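EGF family domain-containing protein (Toxoplasma gondii, PDB 4Z80) binds a peptide of the rhoptry neck protein RON2L1 and probably acts as a parasite adhesin in the moving junction formed during host-cell invasion. Local coordinates at residues A[95-100]-A[384-389]; A[192-197]-A[218-223]. All blocks are in the same frame, centred on the assembly; numbering follows the deposited sequence.

Contact 1 (A[95-100]-A[384-389]). With SO4 (sulfate ion), chain H.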
loop_
_atom_site.group_PDB
_atom_site.type_symbol
_atom_site.label_atom_id
_atom_site.label_comp_id
_atom_site.label_asym_id
_atom_site.label_seq_id
_atom_site.Cartn_x
_atom_site.Cartn_y
_atom_site.Cartn_z
ATOM N N CYS A 95 -7.173 7.337 -1.983
ATOM C CA CYS A 95 -8.199 6.461 -1.411
ATOM C C CYS A 95 -7.683 5.045 -1.222
ATOM O O CYS A 95 -7.076 4.485 -2.129
ATOM C CB CYS A 95 -9.444 6.417 -2.298
ATOM S SG CYS A 95 -10.331 7.984 -2.409
ATOM N N PRO A 96 -7.961 4.437 -0.057
ATOM C CA PRO A 96 -7.689 3.010 0.102
ATOM C C PRO A 96 -8.436 2.186 -0.941
ATOM O O PRO A 96 -9.588 2.484 -1.272
ATOM C CB PRO A 96 -8.201 2.704 1.511
ATOM C CG PRO A 96 -8.190 4.012 2.207
ATOM C CD PRO A 96 -8.510 5.031 1.176
ATOM N N ASN A 97 -7.773 1.158 -1.456
ATOM C CA ASN A 97 -8.330 0.367 -2.540
ATOM C C ASN A 97 -8.678 -1.010 -2.009
ATOM O O ASN A 97 -7.812 -1.850 -1.807
ATOM C CB ASN A 97 -7.337 0.295 -3.697
ATOM C CG ASN A 97 -7.988 -0.091 -4.995
ATOM O OD1 ASN A 97 -8.987 -0.801 -5.019
ATOM N ND2 ASN A 97 -7.419 0.381 -6.102
ATOM N N TYR A 98 -9.959 -1.206 -1.727
ATOM C CA TYR A 98 -10.397 -2.419 -1.053
ATOM C C TYR A 98 -10.418 -3.626 -1.985
ATOM O O TYR A 98 -10.972 -3.579 -3.093
ATOM C CB TYR A 98 -11.773 -2.193 -0.417
ATOM C CG TYR A 98 -11.724 -1.132 0.664
ATOM C CD1 TYR A 98 -11.254 -1.438 1.931
ATOM C CD2 TYR A 98 -12.125 0.175 0.413
ATOM C CE1 TYR A 98 -11.186 -0.475 2.921
ATOM C CE2 TYR A 98 -12.062 1.141 1.401
ATOM C CZ TYR A 98 -11.589 0.805 2.649
ATOM O OH TYR A 98 -11.526 1.771 3.628
ATOM N N GLY A 99 -9.797 -4.699 -1.526
ATOM C CA GLY A 99 -9.731 -5.948 -2.256
ATOM C C GLY A 99 -8.494 -6.075 -3.126
ATOM O O GLY A 99 -8.175 -7.170 -3.581
ATOM N N LYS A 100 -7.789 -4.970 -3.353
ATOM C CA LYS A 100 -6.654 -4.960 -4.277
ATOM C C LYS A 100 -5.420 -5.644 -3.699
ATOM O O LYS A 100 -4.868 -5.209 -2.689
ATOM C CB LYS A 100 -6.314 -3.522 -4.677
ATOM C CG LYS A 100 -5.049 -3.356 -5.529
ATOM C CD LYS A 100 -4.908 -1.910 -6.001
ATOM C CE LYS A 100 -3.570 -1.621 -6.663
ATOM N NZ LYS A 100 -3.529 -0.241 -7.220
ATOM N N ARG A 384 -14.218 -6.706 -13.333
ATOM C CA ARG A 384 -14.006 -6.046 -14.616
ATOM C C ARG A 384 -14.078 -4.529 -14.476
ATOM O O ARG A 384 -13.340 -3.819 -15.145
ATOM C CB ARG A 384 -15.005 -6.532 -15.669
ATOM C CG ARG A 384 -14.693 -7.923 -16.239
ATOM C CD ARG A 384 -13.248 -8.086 -16.800
ATOM N NE ARG A 384 -12.991 -7.346 -18.037
ATOM C CZ ARG A 384 -11.825 -7.349 -18.683
ATOM N NH1 ARG A 384 -11.674 -6.670 -19.810
ATOM N NH2 ARG A 384 -10.799 -8.034 -18.201
ATOM N N LEU A 385 -14.954 -4.016 -13.614
ATOM C CA LEU A 385 -14.963 -2.580 -13.351
ATOM C C LEU A 385 -13.567 -2.086 -12.933
ATOM O O LEU A 385 -13.049 -1.113 -13.471
ATOM C CB LEU A 385 -15.987 -2.238 -12.266
ATOM C CG LEU A 385 -16.006 -0.775 -11.817
ATOM C CD1 LEU A 385 -16.366 0.152 -12.975
ATOM C CD2 LEU A 385 -16.980 -0.597 -10.663
ATOM N N PHE A 386 -12.963 -2.783 -11.978
ATOM C CA PHE A 386 -11.616 -2.480 -11.505
ATOM C C PHE A 386 -10.607 -2.487 -12.657
ATOM O O PHE A 386 -9.800 -1.559 -12.798
ATOM C CB PHE A 386 -11.244 -3.506 -10.420
ATOM C CG PHE A 386 -9.852 -3.378 -9.858
ATOM C CD1 PHE A 386 -9.374 -2.176 -9.363
ATOM C CD2 PHE A 386 -9.042 -4.503 -9.767
ATOM C CE1 PHE A 386 -8.112 -2.096 -8.817
ATOM C CE2 PHE A 386 -7.775 -4.426 -9.223
ATOM C CZ PHE A 386 -7.307 -3.220 -8.753
ATOM N N MET A 387 -10.674 -3.530 -13.483
ATOM C CA MET A 387 -9.734 -3.704 -14.590
ATOM C C MET A 387 -9.973 -2.722 -15.739
ATOM O O MET A 387 -9.095 -2.549 -16.574
ATOM C CB MET A 387 -9.810 -5.138 -15.116
ATOM C CG MET A 387 -9.447 -6.195 -14.083
ATOM S SD MET A 387 -9.916 -7.879 -14.556
ATOM C CE MET A 387 -8.565 -8.279 -15.649
ATOM N N LEU A 388 -11.145 -2.090 -15.771
ATOM C CA LEU A 388 -11.517 -1.142 -16.823
ATOM C C LEU A 388 -11.577 0.299 -16.306
ATOM O O LEU A 388 -12.134 1.181 -16.959
ATOM C CB LEU A 388 -12.879 -1.530 -17.418
ATOM C CG LEU A 388 -12.999 -2.874 -18.133
ATOM C CD1 LEU A 388 -14.444 -3.127 -18.535
ATOM C CD2 LEU A 388 -12.083 -2.904 -19.350
ATOM N N SER A 389 -10.991 0.552 -15.141
ATOM C CA SER A 389 -11.163 1.851 -14.500
ATOM C C SER A 389 -10.129 2.864 -14.990
ATOM O O SER A 389 -10.401 3.610 -15.935
ATOM C CB SER A 389 -11.131 1.695 -12.961
ATOM O OG SER A 389 -9.902 1.162 -12.485
HETATM S S SO4 H . -10.627 -11.587 -17.147
HETATM O O1 SO4 H . -9.553 -11.204 -18.072
HETATM O O2 SO4 H . -11.031 -10.440 -16.341
HETATM O O3 SO4 H . -10.161 -12.700 -16.321
HETATM O O4 SO4 H . -11.799 -12.028 -17.905
#
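Lys100 and Phe386 bring the two backbones nearest to each other, yet their CA atoms are still 9.1 Å apart, so the segments meet through side chains alone. The short strand 97-98, outermost of its four-stranded sheet within this chain, forms the first half of a type II turn from Asn97 to Lys100, with Gly99 taking the positive phi of its third position. Residues 384-387 are the last turn of helix 378-387, in the AMA1 family region, and Leu388 is the first to leave helical angles. The contact thus joins a helix end to a sheet edge. Just past the helix, OG of Ser389 hydrogen-bonds to the carbonyl O of Phe386 at 2.7 Å.

Phe386 spans the gap. With its CG anti to the backbone N (chi1 177°), the ring is thrown off the helix toward the turn. Its CZ meets CD of Lys100 at 3.9 Å, the methylene lying at the ring edge as the extended lysine chain passes across at about a right angle. Asn97 approaches obliquely, ND2 standing 3.7 Å from CE1 of Phe386 with amide and ring planes 85° apart. Lys322 serves both Asn97 and Phe386, donating to OD1 of the first and making a cation-pi contact with the ring of the second, while Tyr57 adds an edge-to-face ring pair with Phe386.

On the outer side of the helix, Arg384 NH2 donates to O2 of a sulfate, probably from the crystallisation liquor, at 3.0 Å and 149°; Met387 SD lies beside the same oxygen.

Chemically, the lysine contributes hydrocarbon to the phenyl ring and carries its ammonium beyond it, where Gln297 OE1 and Tyr57 O accept from NZ. Both are neutral oxygens, which would solvate the buried charge rather than neutralise it.

Contact 2 (A[192-197]-A[218-223])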
loop_
_atom_site.group_PDB
_atom_site.type_symbol
_atom_site.label_atom_id
_atom_site.label_comp_id
_atom_site.label_asym_id
_atom_site.label_seq_id
_atom_site.Cartn_x
_atom_site.Cartn_y
_atom_site.Cartn_z
ATOM N N LEU A 192 11.375 3.170 17.173
ATOM C CA LEU A 192 10.711 1.967 16.714
ATOM C C LEU A 192 11.707 0.818 16.788
ATOM O O LEU A 192 12.750 0.867 16.149
ATOM C CB LEU A 192 10.202 2.164 15.291
ATOM C CG LEU A 192 9.344 1.066 14.657
ATOM C CD1 LEU A 192 8.087 0.799 15.470
ATOM C CD2 LEU A 192 9.004 1.479 13.228
ATOM N N ARG A 193 11.381 -0.204 17.573
ATOM C CA ARG A 193 12.346 -1.260 17.874
ATOM C C ARG A 193 12.257 -2.446 16.921
ATOM O O ARG A 193 11.173 -2.977 16.680
ATOM C CB ARG A 193 12.143 -1.779 19.299
ATOM C CG ARG A 193 12.158 -0.720 20.382
ATOM C CD ARG A 193 13.555 -0.408 20.870
ATOM N NE ARG A 193 13.514 0.509 22.007
ATOM C CZ ARG A 193 14.521 1.290 22.378
ATOM N NH1 ARG A 193 15.668 1.276 21.708
ATOM N NH2 ARG A 193 14.378 2.097 23.418
ATOM N N PHE A 194 13.407 -2.872 16.409
ATOM C CA PHE A 194 13.515 -4.107 15.640
ATOM C C PHE A 194 14.071 -5.180 16.562
ATOM O O PHE A 194 13.422 -6.190 16.820
ATOM C CB PHE A 194 14.419 -3.906 14.419
ATOM C CG PHE A 194 14.567 -5.126 13.529
ATOM C CD1 PHE A 194 13.589 -6.104 13.454
ATOM C CD2 PHE A 194 15.703 -5.269 12.751
ATOM C CE1 PHE A 194 13.753 -7.201 12.616
ATOM C CE2 PHE A 194 15.867 -6.361 11.912
ATOM C CZ PHE A 194 14.896 -7.323 11.849
ATOM N N LEU A 195 15.279 -4.936 17.057
ATOM C CA LEU A 195 15.876 -5.768 18.097
ATOM C C LEU A 195 15.847 -4.962 19.387
ATOM O O LEU A 195 16.637 -4.041 19.567
ATOM C CB LEU A 195 17.299 -6.179 17.725
ATOM C CG LEU A 195 17.450 -6.677 16.288
ATOM C CD1 LEU A 195 18.891 -7.080 16.005
ATOM C CD2 LEU A 195 16.492 -7.829 16.001
ATOM N N ASP A 196 14.902 -5.298 20.257
ATOM C CA ASP A 196 14.689 -4.555 21.492
ATOM C C ASP A 196 15.654 -5.030 22.568
ATOM O O ASP A 196 15.442 -6.064 23.198
ATOM C CB ASP A 196 13.247 -4.711 21.973
ATOM C CG ASP A 196 12.910 -3.764 23.109
ATOM O OD1 ASP A 196 13.825 -3.060 23.589
ATOM O OD2 ASP A 196 11.733 -3.725 23.522
ATOM N N THR A 197 16.710 -4.258 22.772
ATOM C CA THR A 197 17.776 -4.643 23.684
ATOM C C THR A 197 17.399 -4.359 25.137
ATOM O O THR A 197 18.112 -4.759 26.059
ATOM C CB THR A 197 19.078 -3.910 23.327
ATOM O OG1 THR A 197 18.851 -2.495 23.356
ATOM C CG2 THR A 197 19.540 -4.320 21.928
ATOM N N LYS A 218 8.124 -15.198 5.530
ATOM C CA LYS A 218 9.461 -15.518 5.059
ATOM C C LYS A 218 10.231 -14.243 4.753
ATOM O O LYS A 218 9.817 -13.447 3.903
ATOM C CB LYS A 218 9.389 -16.416 3.817
ATOM C CG LYS A 218 8.816 -17.795 4.111
ATOM C CD LYS A 218 8.451 -18.547 2.835
ATOM C CE LYS A 218 7.467 -19.682 3.114
ATOM N NZ LYS A 218 6.155 -19.178 3.624
ATOM N N GLY A 219 11.356 -14.051 5.437
ATOM C CA GLY A 219 12.125 -12.825 5.317
ATOM C C GLY A 219 13.625 -13.041 5.400
ATOM O O GLY A 219 14.109 -14.168 5.520
ATOM N N TYR A 220 14.364 -11.946 5.323
ATOM C CA TYR A 220 15.811 -12.026 5.272
ATOM C C TYR A 220 16.372 -12.410 6.630
ATOM O O TYR A 220 15.753 -12.174 7.662
ATOM C CB TYR A 220 16.416 -10.706 4.774
ATOM C CG TYR A 220 16.689 -9.600 5.785
ATOM C CD1 TYR A 220 15.669 -8.790 6.273
ATOM C CD2 TYR A 220 17.991 -9.316 6.178
ATOM C CE1 TYR A 220 15.937 -7.757 7.154
ATOM C CE2 TYR A 220 18.268 -8.286 7.055
ATOM C CZ TYR A 220 17.238 -7.514 7.544
ATOM O OH TYR A 220 17.524 -6.483 8.412
ATOM N N ASP A 221 17.532 -13.059 6.587
ATOM C CA ASP A 221 18.237 -13.513 7.780
ATOM C C ASP A 221 19.044 -12.346 8.345
ATOM O O ASP A 221 20.195 -12.135 7.974
ATOM C CB ASP A 221 19.126 -14.704 7.421
ATOM C CG ASP A 221 19.887 -15.257 8.611
ATOM O OD1 ASP A 221 19.673 -14.768 9.739
ATOM O OD2 ASP A 221 20.686 -16.194 8.404
ATOM N N TYR A 222 18.420 -11.576 9.230
ATOM C CA TYR A 222 19.043 -10.366 9.751
ATOM C C TYR A 222 20.215 -10.727 10.651
ATOM O O TYR A 222 21.181 -9.985 10.734
ATOM C CB TYR A 222 18.030 -9.506 10.532
ATOM C CG TYR A 222 17.739 -10.036 11.919
ATOM C CD1 TYR A 222 18.591 -9.755 12.985
ATOM C CD2 TYR A 222 16.630 -10.830 12.159
ATOM C CE1 TYR A 222 18.344 -10.260 14.245
ATOM C CE2 TYR A 222 16.370 -11.332 13.415
ATOM C CZ TYR A 222 17.230 -11.045 14.455
ATOM O OH TYR A 222 16.972 -11.546 15.710
ATOM N N LYS A 223 20.112 -11.865 11.329
ATOM C CA LYS A 223 21.106 -12.239 12.336
ATOM C C LYS A 223 22.339 -12.898 11.750
ATOM O O LYS A 223 23.461 -12.636 12.195
ATOM C CB LYS A 223 20.486 -13.184 13.362
ATOM C CG LYS A 223 21.455 -13.611 14.459
ATOM C CD LYS A 223 20.749 -14.463 15.487
ATOM C CE LYS A 223 21.599 -14.646 16.727
ATOM N NZ LYS A 223 21.723 -16.077 17.129
#
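Phe194 directs its ring edge at the face of Tyr222 in an edge-to-face pair, with the ring centroids 5.1 Å apart and the planes inclined at 61°. One face of Phe194 is covered by Leu195, whose CD2 sits 4.0 Å above the plane of that ring, over its centre. Tyr222 carries CB of Lys223 on one face, offset toward the rim, and receives Phe194 and Leu195 on the opposite side.

The same leucine methyl fills the angle between the two rings: CD2 of Leu195 comes to 3.5 Å from CE1 of Tyr222, and CD1 of Leu195 lies 3.7 Å from the same CE1. At the end of the phenyl ring, CZ of Phe194 reaches CD2 of Tyr222 at 3.9 Å. Tyr220 arrives from the opposite direction, its OH 3.9 Å from CE2 of Phe194. Tyr220 and Tyr222 flank Asp221, the centre of an inverse gamma turn. Tyr222 holds its CG between the backbone N and the carbonyl carbon (chi1 77°), which swings its ring toward residues 192-197.

Both phenol oxygens are bonded away from this cluster, Tyr220 OH to the carbonyl O of Gly156 and Tyr222 OH to the hydroxyl of Tyr206; His238 makes a further edge-to-face pair with Tyr222. Phe194 and Leu195 also pack on Met23 and Ile25 of the RON2L1 peptide chain.

The contact is therefore apolar at its centre and anchored by hydrogen bonds at its periphery. Side chains that receive the peptide rest on a tyrosine whose hydroxyl is tethered, consistent with the hydrophobic RON2-binding groove of AMA proteins.

Both contacts are buried, but they occupy different parts of the molecule, with centres 34 Å apart and nearest atoms about 18 Å apart. Contact 1 lies nearer the middle of the chain and joins residues far apart in sequence, a helix end and a sheet edge. Contact 2 is local in sequence, about twice as far from the chain centre, and links loops and short strands without any helix. Their chemistry also differs: in contact 1 one phenyl ring mingles with amide and lysine groups and no other protein chain takes part, whereas contact 2 is a cluster of aromatic rings and leucine that also meets the bound peptide.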